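PDB 3FDJ: DegV family protein from Eubacterium eligens, which is of unknown function but, as a DegV family protein, probably binds a fatty acid or similar lipid. Local coordinates for residues T118-L129 with I146-L155; K225-L236 with A266-E276. All coordinates share one frame; numbering follows the deposited sequence. Where two conformers were deposited one is given.

Contact 1. Residues T118-L129 with I146-L155; sequences TGPQMRIILEQL and IDAYMQKTRL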
loop_
_atom_site.group_PDB
_atom_site.type_symbol
_atom_site.label_atom_id
_atom_site.label_comp_id
_atom_site.label_asym_id
_atom_site.label_seq_id
_atom_site.Cartn_x
_atom_site.Cartn_y
_atom_site.Cartn_z
ATOM N N THR A 118 -3.099 -1.145 -1.830
ATOM C CA THR A 118 -2.003 -0.234 -1.506
ATOM C C THR A 118 -1.270 -0.767 -0.286
ATOM O O THR A 118 -1.738 -1.706 0.376
ATOM C CB THR A 118 -2.528 1.185 -1.211
ATOM O OG1 THR A 118 -1.440 2.116 -1.296
ATOM C CG2 THR A 118 -3.216 1.257 0.179
ATOM N N GLY A 119 -0.126 -0.155 0.005
ATOM C CA GLY A 119 0.570 -0.324 1.266
ATOM C C GLY A 119 0.781 -1.760 1.669
ATOM O O GLY A 119 1.420 -2.519 0.938
ATOM N N PRO A 120 0.259 -2.145 2.852
ATOM C CA PRO A 120 0.601 -3.461 3.349
ATOM C C PRO A 120 0.121 -4.619 2.500
ATOM O O PRO A 120 0.702 -5.698 2.579
ATOM C CB PRO A 120 -0.026 -3.497 4.754
ATOM C CG PRO A 120 -1.073 -2.466 4.726
ATOM C CD PRO A 120 -0.503 -1.380 3.839
ATOM N N GLN A 121 -0.924 -4.422 1.698
ATOM C CA GLN A 121 -1.349 -5.482 0.780
ATOM C C GLN A 121 -0.327 -5.674 -0.351
ATOM O O GLN A 121 -0.028 -6.818 -0.735
ATOM C CB GLN A 121 -2.776 -5.219 0.266
ATOM C CG GLN A 121 -3.435 -6.416 -0.481
ATOM C CD GLN A 121 -4.972 -6.428 -0.419
ATOM O OE1 GLN A 121 -5.611 -5.420 -0.125
ATOM N NE2 GLN A 121 -5.573 -7.570 -0.775
HETATM N N MSE A 122 0.223 -4.572 -0.854
HETATM C CA MSE A 122 1.343 -4.623 -1.821
HETATM C C MSE A 122 2.532 -5.322 -1.172
HETATM O O MSE A 122 3.156 -6.184 -1.797
HETATM C CB MSE A 122 1.751 -3.215 -2.302
HETATM C CG MSE A 122 0.664 -2.503 -3.077
HETATM SE SE MSE A 122 1.188 -0.716 -3.524
HETATM C CE MSE A 122 2.697 -1.151 -4.757
ATOM N N ARG A 123 2.819 -4.999 0.094
ATOM C CA ARG A 123 3.892 -5.701 0.807
ATOM C C ARG A 123 3.675 -7.208 0.885
ATOM O O ARG A 123 4.604 -7.976 0.622
ATOM C CB ARG A 123 4.139 -5.118 2.207
ATOM C CG ARG A 123 5.286 -5.771 2.878
ATOM C CD ARG A 123 5.648 -5.104 4.170
ATOM N NE ARG A 123 6.768 -5.825 4.749
ATOM C CZ ARG A 123 7.628 -5.317 5.628
ATOM N NH1 ARG A 123 7.516 -4.055 6.077
ATOM N NH2 ARG A 123 8.631 -6.080 6.038
ATOM N N ILE A 124 2.459 -7.630 1.241
ATOM C CA ILE A 124 2.137 -9.056 1.312
ATOM C C ILE A 124 2.320 -9.745 -0.052
ATOM O O ILE A 124 2.829 -10.861 -0.132
ATOM C CB ILE A 124 0.730 -9.278 1.919
ATOM C CG1 ILE A 124 0.799 -9.046 3.428
ATOM C CG2 ILE A 124 0.206 -10.691 1.646
ATOM C CD1 ILE A 124 -0.512 -9.308 4.206
ATOM N N ILE A 125 1.893 -9.094 -1.115
ATOM C CA ILE A 125 2.110 -9.627 -2.464
ATOM C C ILE A 125 3.619 -9.805 -2.743
ATOM O O ILE A 125 4.061 -10.870 -3.166
ATOM C CB ILE A 125 1.429 -8.742 -3.524
ATOM C CG1 ILE A 125 -0.086 -8.823 -3.344
ATOM C CG2 ILE A 125 1.832 -9.170 -4.945
ATOM C CD1 ILE A 125 -0.888 -7.748 -4.098
ATOM N N LEU A 126 4.393 -8.766 -2.475
ATOM C CA LEU A 126 5.846 -8.799 -2.699
ATOM C C LEU A 126 6.497 -9.925 -1.914
ATOM O O LEU A 126 7.349 -10.646 -2.450
ATOM C CB LEU A 126 6.470 -7.464 -2.324
ATOM C CG LEU A 126 6.201 -6.349 -3.313
ATOM C CD1 LEU A 126 6.444 -5.001 -2.653
ATOM C CD2 LEU A 126 7.089 -6.515 -4.555
ATOM N N GLU A 127 6.074 -10.099 -0.660
ATOM C CA GLU A 127 6.622 -11.163 0.158
ATOM C C GLU A 127 6.265 -12.563 -0.356
ATOM O O GLU A 127 7.036 -13.509 -0.183
ATOM C CB GLU A 127 6.219 -11.016 1.612
ATOM C CG GLU A 127 6.842 -9.802 2.313
ATOM C CD GLU A 127 6.450 -9.733 3.768
ATOM O OE1 GLU A 127 6.229 -10.817 4.363
ATOM O OE2 GLU A 127 6.377 -8.619 4.325
ATOM N N GLN A 128 5.086 -12.706 -0.941
ATOM C CA GLN A 128 4.694 -13.988 -1.490
ATOM C C GLN A 128 5.463 -14.300 -2.772
ATOM O O GLN A 128 5.825 -15.459 -3.001
ATOM C CB GLN A 128 3.188 -14.070 -1.724
ATOM C CG GLN A 128 2.715 -15.452 -2.123
ATOM C CD GLN A 128 2.904 -16.519 -1.058
ATOM O OE1 GLN A 128 3.110 -16.237 0.128
ATOM N NE2 GLN A 128 2.840 -17.768 -1.493
ATOM N N LEU A 129 5.722 -13.274 -3.583
ATOM C CA LEU A 129 6.544 -13.413 -4.774
ATOM C C LEU A 129 7.935 -13.884 -4.330
ATOM O O LEU A 129 8.489 -14.855 -4.891
ATOM C CB LEU A 129 6.640 -12.109 -5.543
ATOM C CG LEU A 129 5.364 -11.674 -6.285
ATOM C CD1 LEU A 129 5.509 -10.219 -6.759
ATOM C CD2 LEU A 129 5.051 -12.679 -7.416
ATOM N N ILE A 146 0.204 -16.065 -8.259
ATOM C CA ILE A 146 0.131 -14.885 -7.411
ATOM C C ILE A 146 -1.296 -14.311 -7.403
ATOM O O ILE A 146 -1.784 -13.866 -6.358
ATOM C CB ILE A 146 1.191 -13.814 -7.793
ATOM C CG1 ILE A 146 1.260 -12.737 -6.707
ATOM C CG2 ILE A 146 0.952 -13.200 -9.189
ATOM C CD1 ILE A 146 1.791 -13.272 -5.317
ATOM N N ASP A 147 -1.967 -14.341 -8.556
ATOM C CA ASP A 147 -3.358 -13.838 -8.625
ATOM C C ASP A 147 -4.335 -14.664 -7.792
ATOM O O ASP A 147 -5.264 -14.117 -7.192
ATOM C CB ASP A 147 -3.818 -13.725 -10.051
ATOM C CG ASP A 147 -2.906 -12.851 -10.858
ATOM O OD1 ASP A 147 -3.173 -11.625 -10.933
ATOM O OD2 ASP A 147 -1.873 -13.369 -11.333
ATOM N N ALA A 148 -4.106 -15.966 -7.710
ATOM C CA ALA A 148 -4.917 -16.817 -6.855
ATOM C C ALA A 148 -4.688 -16.494 -5.372
ATOM O O ALA A 148 -5.638 -16.421 -4.583
ATOM C CB ALA A 148 -4.596 -18.288 -7.140
ATOM N N TYR A 149 -3.417 -16.322 -5.009
ATOM C CA TYR A 149 -3.002 -15.958 -3.649
ATOM C C TYR A 149 -3.639 -14.634 -3.199
ATOM O O TYR A 149 -4.131 -14.513 -2.052
ATOM C CB TYR A 149 -1.470 -15.896 -3.576
ATOM C CG TYR A 149 -0.959 -15.412 -2.244
ATOM C CD1 TYR A 149 -0.781 -16.301 -1.191
ATOM C CD2 TYR A 149 -0.709 -14.063 -2.015
ATOM C CE1 TYR A 149 -0.342 -15.852 0.064
ATOM C CE2 TYR A 149 -0.256 -13.604 -0.785
ATOM C CZ TYR A 149 -0.064 -14.499 0.247
ATOM O OH TYR A 149 0.375 -14.070 1.483
HETATM N N MSE A 150 -3.677 -13.664 -4.112
HETATM C CA MSE A 150 -4.256 -12.346 -3.821
HETATM C C MSE A 150 -5.740 -12.373 -3.438
HETATM O O MSE A 150 -6.228 -11.529 -2.672
HETATM C CB MSE A 150 -4.034 -11.427 -5.026
HETATM C CG MSE A 150 -2.619 -10.917 -5.097
HETATM SE SE MSE A 150 -2.214 -10.258 -6.896
HETATM C CE MSE A 150 -3.539 -8.882 -7.031
ATOM N N GLN A 151 -6.457 -13.349 -3.960
ATOM C CA GLN A 151 -7.863 -13.503 -3.613
ATOM C C GLN A 151 -8.050 -13.793 -2.130
ATOM O O GLN A 151 -9.141 -13.534 -1.602
ATOM C CB GLN A 151 -8.500 -14.599 -4.484
ATOM C CG GLN A 151 -8.575 -14.182 -5.928
ATOM C CD GLN A 151 -9.314 -15.168 -6.816
ATOM O OE1 GLN A 151 -9.475 -16.349 -6.495
ATOM N NE2 GLN A 151 -9.730 -14.687 -7.964
ATOM N N LYS A 152 -7.019 -14.350 -1.482
ATOM C CA LYS A 152 -7.036 -14.696 -0.064
ATOM C C LYS A 152 -6.263 -13.662 0.764
ATOM O O LYS A 152 -5.546 -14.013 1.728
ATOM C CB LYS A 152 -6.444 -16.098 0.166
ATOM C CG LYS A 152 -7.161 -17.188 -0.581
ATOM C CD LYS A 152 -6.541 -18.562 -0.307
ATOM C CE LYS A 152 -7.420 -19.676 -0.842
ATOM N NZ LYS A 152 -8.790 -19.686 -0.204
ATOM N N THR A 153 -6.387 -12.393 0.374
ATOM C CA THR A 153 -5.800 -11.287 1.137
ATOM C C THR A 153 -6.829 -10.145 1.230
ATOM O O THR A 153 -7.672 -10.008 0.347
ATOM C CB THR A 153 -4.465 -10.743 0.526
ATOM O OG1 THR A 153 -4.716 -10.152 -0.756
ATOM C CG2 THR A 153 -3.409 -11.854 0.384
ATOM N N ARG A 154 -6.757 -9.345 2.299
ATOM C CA ARG A 154 -7.655 -8.233 2.524
ATOM C C ARG A 154 -6.898 -7.057 3.093
ATOM O O ARG A 154 -5.808 -7.222 3.643
ATOM C CB ARG A 154 -8.744 -8.604 3.513
ATOM C CG ARG A 154 -9.728 -9.662 3.004
ATOM C CD ARG A 154 -10.618 -9.182 1.844
ATOM N NE ARG A 154 -11.389 -7.991 2.190
ATOM C CZ ARG A 154 -12.549 -7.954 2.839
ATOM N NH1 ARG A 154 -13.162 -9.071 3.222
ATOM N NH2 ARG A 154 -13.128 -6.769 3.080
ATOM N N LEU A 155 -7.499 -5.880 2.978
ATOM C CA LEU A 155 -6.968 -4.677 3.573
ATOM C C LEU A 155 -8.052 -3.938 4.332
ATOM O O LEU A 155 -9.169 -3.785 3.837
ATOM C CB LEU A 155 -6.381 -3.752 2.501
ATOM C CG LEU A 155 -5.833 -2.411 3.012
ATOM C CD1 LEU A 155 -4.577 -2.024 2.217
ATOM C CD2 LEU A 155 -6.868 -1.319 2.951
HETATM O O HOH W 1 2.958 -12.934 1.667
#
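A chi1 of -168° turns the extended side chain of Gln121 from the first turn of helix 120-129 toward strand 153-155, where its NE2 donates to Thr153 OG1 at 2.7 Å. The bond is bent, with 147° at the hydrogen, and the hydroxyl lies somewhat tilted from the amide plane. Thr153 OG1 donates in turn to Met150 O at 2.8 Å, inside the type I turn that links helix to strand. The other end of the amide, OE1, sits 3.2 Å from Leu155 CB and accepts from Ser117 OG, so both ends of the buried amide are engaged and its rotation is probably fixed.

Farther along the helix, Gln128 bends at chi2 and lays its side chain over one face of the Tyr149 ring. Its CG stands 3.5 Å from the centroid, almost on the ring normal, a CH-pi contact, while the amide plane stacks within 11° of the ring. Ile124 CG2 meets the same ring at its edge. The phenol oxygen is joined to Ile124 O by a water that donates to both, and it also hydrogen-bonds Glu276 OE2 of strand 271-276. Beside these polar groups, Ile125 CG1 packs against CG of the selenomethionine Met150 at 3.7 Å, and Ile146 CG1 fits against Leu129 CD2 at 3.9 Å, the apolar layer continuing onto Ile113 of strand 109-114.

Packing by hydrocarbon is thus combined with two polar relays: Gln121 ties the helix to the turn through Thr153, and the water ties a helix carbonyl to Tyr149, so that Gln121, Thr153 and Tyr149 find partners beside the apolar contacts of Ile125, Leu129, Ile146 and Met150.

Contact 2. Residues K225-L236 with A266-E276; sequences KLRICHVENEAL and AERGGIILSCE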
loop_
_atom_site.group_PDB
_atom_site.type_symbol
_atom_site.label_atom_id
_atom_site.label_comp_id
_atom_site.label_asym_id
_atom_site.label_seq_id
_atom_site.Cartn_x
_atom_site.Cartn_y
_atom_site.Cartn_z
ATOM N N LYS A 225 -0.370 -14.334 7.939
ATOM C CA LYS A 225 0.483 -13.178 7.855
ATOM C C LYS A 225 -0.322 -11.875 7.986
ATOM O O LYS A 225 -1.399 -11.740 7.420
ATOM C CB LYS A 225 1.239 -13.238 6.526
ATOM C CG LYS A 225 2.205 -12.111 6.331
ATOM C CD LYS A 225 2.897 -12.197 4.984
ATOM C CE LYS A 225 3.796 -13.378 4.891
ATOM N NZ LYS A 225 4.779 -13.214 3.787
ATOM N N LEU A 226 0.221 -10.941 8.764
ATOM C CA LEU A 226 -0.405 -9.667 9.098
ATOM C C LEU A 226 0.637 -8.568 8.977
ATOM O O LEU A 226 1.741 -8.679 9.532
ATOM C CB LEU A 226 -0.894 -9.693 10.558
ATOM C CG LEU A 226 -1.364 -8.367 11.185
ATOM C CD1 LEU A 226 -2.617 -7.919 10.494
ATOM C CD2 LEU A 226 -1.567 -8.551 12.710
ATOM N N ARG A 227 0.299 -7.503 8.254
ATOM C CA ARG A 227 1.220 -6.383 8.047
ATOM C C ARG A 227 0.453 -5.107 8.350
ATOM O O ARG A 227 -0.650 -4.910 7.851
ATOM C CB ARG A 227 1.759 -6.374 6.593
ATOM C CG ARG A 227 2.630 -7.588 6.247
ATOM C CD ARG A 227 3.911 -7.606 7.045
ATOM N NE ARG A 227 4.759 -8.766 6.753
ATOM C CZ ARG A 227 4.806 -9.902 7.441
ATOM N NH1 ARG A 227 4.096 -10.090 8.545
ATOM N NH2 ARG A 227 5.648 -10.844 7.039
ATOM N N ILE A 228 1.012 -4.266 9.211
ATOM C CA ILE A 228 0.350 -3.029 9.623
ATOM C C ILE A 228 1.321 -1.857 9.445
ATOM O O ILE A 228 2.430 -1.876 10.022
ATOM C CB ILE A 228 -0.067 -3.074 11.115
ATOM C CG1 ILE A 228 -0.854 -4.344 11.459
ATOM C CG2 ILE A 228 -0.822 -1.780 11.504
ATOM C CD1 ILE A 228 -1.157 -4.555 12.987
ATOM N N CYS A 229 0.932 -0.858 8.653
ATOM C CA CYS A 229 1.679 0.387 8.583
ATOM C C CYS A 229 0.883 1.508 9.248
ATOM O O CYS A 229 -0.349 1.423 9.401
ATOM C CB CYS A 229 2.118 0.749 7.155
ATOM S SG CYS A 229 0.857 1.425 6.220
ATOM N N HIS A 230 1.608 2.510 9.732
ATOM C CA HIS A 230 1.043 3.618 10.443
ATOM C C HIS A 230 1.720 4.912 10.051
ATOM O O HIS A 230 2.887 4.928 9.637
ATOM C CB HIS A 230 1.151 3.407 11.958
ATOM C CG HIS A 230 2.551 3.424 12.460
ATOM N ND1 HIS A 230 3.205 4.592 12.797
ATOM C CD2 HIS A 230 3.453 2.427 12.612
ATOM C CE1 HIS A 230 4.440 4.303 13.166
ATOM N NE2 HIS A 230 4.616 2.996 13.063
ATOM N N VAL A 231 0.974 5.994 10.192
ATOM C CA VAL A 231 1.456 7.341 9.950
ATOM C C VAL A 231 1.525 8.020 11.306
ATOM O O VAL A 231 0.521 8.571 11.793
ATOM C CB VAL A 231 0.504 8.138 9.059
ATOM C CG1 VAL A 231 1.140 9.498 8.724
ATOM C CG2 VAL A 231 0.135 7.343 7.799
ATOM N N GLU A 232 2.700 7.962 11.905
ATOM C CA GLU A 232 2.964 8.541 13.240
ATOM C C GLU A 232 1.927 8.063 14.246
ATOM O O GLU A 232 1.409 8.838 15.044
ATOM C CB GLU A 232 3.041 10.072 13.142
ATOM C CG GLU A 232 4.114 10.496 12.139
ATOM C CD GLU A 232 4.548 11.950 12.255
ATOM O OE1 GLU A 232 3.786 12.782 12.795
ATOM O OE2 GLU A 232 5.664 12.253 11.786
ATOM N N ASN A 233 1.618 6.771 14.197
ATOM C CA ASN A 233 0.761 6.164 15.184
ATOM C C ASN A 233 1.204 4.754 15.511
ATOM O O ASN A 233 0.455 3.798 15.390
ATOM C CB ASN A 233 -0.681 6.195 14.734
ATOM C CG ASN A 233 -1.636 6.114 15.891
ATOM O OD1 ASN A 233 -1.208 5.897 17.031
ATOM N ND2 ASN A 233 -2.928 6.325 15.625
ATOM N N GLU A 234 2.457 4.643 15.964
ATOM C CA GLU A 234 2.990 3.348 16.367
ATOM C C GLU A 234 2.189 2.764 17.535
ATOM O O GLU A 234 2.017 1.545 17.623
ATOM C CB GLU A 234 4.459 3.497 16.721
ATOM C CG GLU A 234 5.208 2.210 16.881
ATOM C CD GLU A 234 6.669 2.464 17.128
ATOM O OE1 GLU A 234 7.245 3.384 16.479
ATOM O OE2 GLU A 234 7.239 1.777 17.992
ATOM N N ALA A 235 1.652 3.640 18.389
ATOM C CA ALA A 235 0.905 3.205 19.562
ATOM C C ALA A 235 -0.307 2.385 19.169
ATOM O O ALA A 235 -0.515 1.291 19.694
ATOM C CB ALA A 235 0.496 4.410 20.422
ATOM N N LEU A 236 -1.080 2.896 18.218
ATOM C CA LEU A 236 -2.295 2.215 17.758
ATOM C C LEU A 236 -1.931 0.947 16.984
ATOM O O LEU A 236 -2.552 -0.105 17.177
ATOM C CB LEU A 236 -3.193 3.138 16.919
ATOM C CG LEU A 236 -4.535 2.503 16.475
ATOM C CD1 LEU A 236 -5.301 1.882 17.656
ATOM C CD2 LEU A 236 -5.368 3.553 15.728
ATOM N N ALA A 266 -3.279 8.596 3.862
ATOM C CA ALA A 266 -3.823 8.086 5.139
ATOM C C ALA A 266 -3.852 9.144 6.239
ATOM O O ALA A 266 -4.682 9.079 7.152
ATOM C CB ALA A 266 -3.073 6.839 5.604
ATOM N N GLU A 267 -2.935 10.099 6.141
ATOM C CA GLU A 267 -2.796 11.252 7.047
ATOM C C GLU A 267 -2.329 10.893 8.451
ATOM O O GLU A 267 -2.303 9.735 8.843
ATOM C CB GLU A 267 -4.043 12.136 7.051
ATOM C CG GLU A 267 -4.286 12.717 5.669
ATOM C CD GLU A 267 -5.249 13.888 5.643
ATOM O OE1 GLU A 267 -5.093 14.817 6.476
ATOM O OE2 GLU A 267 -6.126 13.890 4.744
ATOM N N ARG A 268 -1.902 11.914 9.181
ATOM C CA ARG A 268 -1.403 11.713 10.521
ATOM C C ARG A 268 -2.434 10.958 11.343
ATOM O O ARG A 268 -3.627 11.282 11.325
ATOM C CB ARG A 268 -1.107 13.062 11.184
ATOM C CG ARG A 268 0.032 13.027 12.125
ATOM C CD ARG A 268 0.567 14.450 12.332
ATOM N NE ARG A 268 2.002 14.514 12.076
ATOM C CZ ARG A 268 2.673 15.614 11.737
ATOM N NH1 ARG A 268 2.048 16.778 11.575
ATOM N NH2 ARG A 268 3.984 15.548 11.551
ATOM N N GLY A 269 -1.954 9.930 12.038
ATOM C CA GLY A 269 -2.782 9.103 12.895
ATOM C C GLY A 269 -3.259 7.837 12.213
ATOM O O GLY A 269 -3.752 6.914 12.860
ATOM N N GLY A 270 -3.157 7.792 10.892
ATOM C CA GLY A 270 -3.754 6.722 10.126
ATOM C C GLY A 270 -3.068 5.377 10.283
ATOM O O GLY A 270 -1.837 5.293 10.549
ATOM N N ILE A 271 -3.879 4.324 10.139
ATOM C CA ILE A 271 -3.430 2.933 10.161
ATOM C C ILE A 271 -3.915 2.235 8.893
ATOM O O ILE A 271 -5.036 2.484 8.443
ATOM C CB ILE A 271 -4.025 2.189 11.375
ATOM C CG1 ILE A 271 -3.474 2.762 12.690
ATOM C CG2 ILE A 271 -3.787 0.679 11.262
ATOM C CD1 ILE A 271 -2.020 2.490 12.909
ATOM N N ILE A 272 -3.089 1.369 8.316
ATOM C CA ILE A 272 -3.544 0.467 7.260
ATOM C C ILE A 272 -3.020 -0.930 7.581
ATOM O O ILE A 272 -1.858 -1.090 7.940
ATOM C CB ILE A 272 -3.025 0.869 5.868
ATOM C CG1 ILE A 272 -3.146 2.377 5.613
ATOM C CG2 ILE A 272 -3.753 0.054 4.798
ATOM C CD1 ILE A 272 -2.500 2.806 4.293
ATOM N N LEU A 273 -3.872 -1.933 7.450
ATOM C CA LEU A 273 -3.457 -3.292 7.677
ATOM C C LEU A 273 -3.875 -4.217 6.575
ATOM O O LEU A 273 -4.895 -4.016 5.923
ATOM C CB LEU A 273 -3.918 -3.828 9.037
ATOM C CG LEU A 273 -5.300 -4.361 9.315
ATOM C CD1 LEU A 273 -5.503 -5.801 8.726
ATOM C CD2 LEU A 273 -5.513 -4.390 10.841
ATOM N N SER A 274 -3.052 -5.214 6.334
ATOM C CA SER A 274 -3.393 -6.252 5.403
ATOM C C SER A 274 -3.117 -7.624 5.981
ATOM O O SER A 274 -2.216 -7.790 6.821
ATOM C CB SER A 274 -2.653 -6.043 4.087
ATOM O OG SER A 274 -3.095 -6.990 3.136
ATOM N N CYS A 275 -3.914 -8.606 5.556
ATOM C CA CYS A 275 -3.763 -9.973 6.058
ATOM C C CYS A 275 -4.072 -11.018 5.010
ATOM O O CYS A 275 -4.822 -10.766 4.069
ATOM C CB CYS A 275 -4.660 -10.205 7.262
ATOM S SG CYS A 275 -6.398 -10.019 6.941
ATOM N N GLU A 276 -3.492 -12.199 5.202
ATOM C CA GLU A 276 -3.922 -13.416 4.531
ATOM C C GLU A 276 -5.169 -13.967 5.217
ATOM O O GLU A 276 -5.236 -13.998 6.459
ATOM C CB GLU A 276 -2.881 -14.516 4.678
ATOM C CG GLU A 276 -1.628 -14.319 3.975
ATOM C CD GLU A 276 -0.612 -15.428 4.279
ATOM O OE1 GLU A 276 -0.639 -16.023 5.402
ATOM O OE2 GLU A 276 0.221 -15.685 3.396
#
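The guanidinium of Arg268 meets Glu232 at its edge: NE donates to OE1 at 2.6 Å in a salt bridge, the oxygen in the guanidinium plane but met from above the carboxylate plane, and NH2 binds the same atom weakly. Its NH1 forms salt bridges with Asp49 and Glu52 of helix 44-52. Replacing Arg268 by an alanine is likely to leave Glu232 OE1 without its charged mate and to remove a positive charge that Asp49 and Glu52 share. Lys225 CG covers one face of the Arg227 guanidinium, which pairs with Glu127; the His230 ring carries Glu234 N on one face and Glu232 CA at its edge. Asn233 ND2 donates almost straight to Gly269 O (2.9 Å, 177°), and OD1 caps helix 234-248 through Leu236 N.

Strands 226-230 and 271-276 run antiparallel, with Arg227-Ser274 and Cys229-Ile272 as hydrogen-bonded pairs. Ile228 and Leu273 lie side by side on the face covered by helix 234-248. Backbone bonds set the register, while polar side chains work at both ends: Glu276 OE1 takes the N-H of Lys225 at one, Glu232-Arg268 and Asn233-Gly269 bind at the type II turn 267-270.

Followed from the N terminus, the chain closes contact 1 first, returning through the end of helix 120-134 and most of helix 139-150 before entering strand 153-159. Contact 2 closes later, around helix 234-248, strand 253-257 and helix 260-266. The two loops stand in series, neither nesting nor crossing, yet they meet in space because strands 153-159 and 271-276 are neighbours in one six-stranded mixed sheet, where Leu155 CD1 packs on Ile272 CG2 at 3.4 Å. Helix 120-134 lies against that sheet: Glu127 forms a salt bridge with Arg227, and Gln121 CA packs on Ser274 OG. Contact 1 thus ties the helices to the sheet, and contact 2 pairs two of its inner strands.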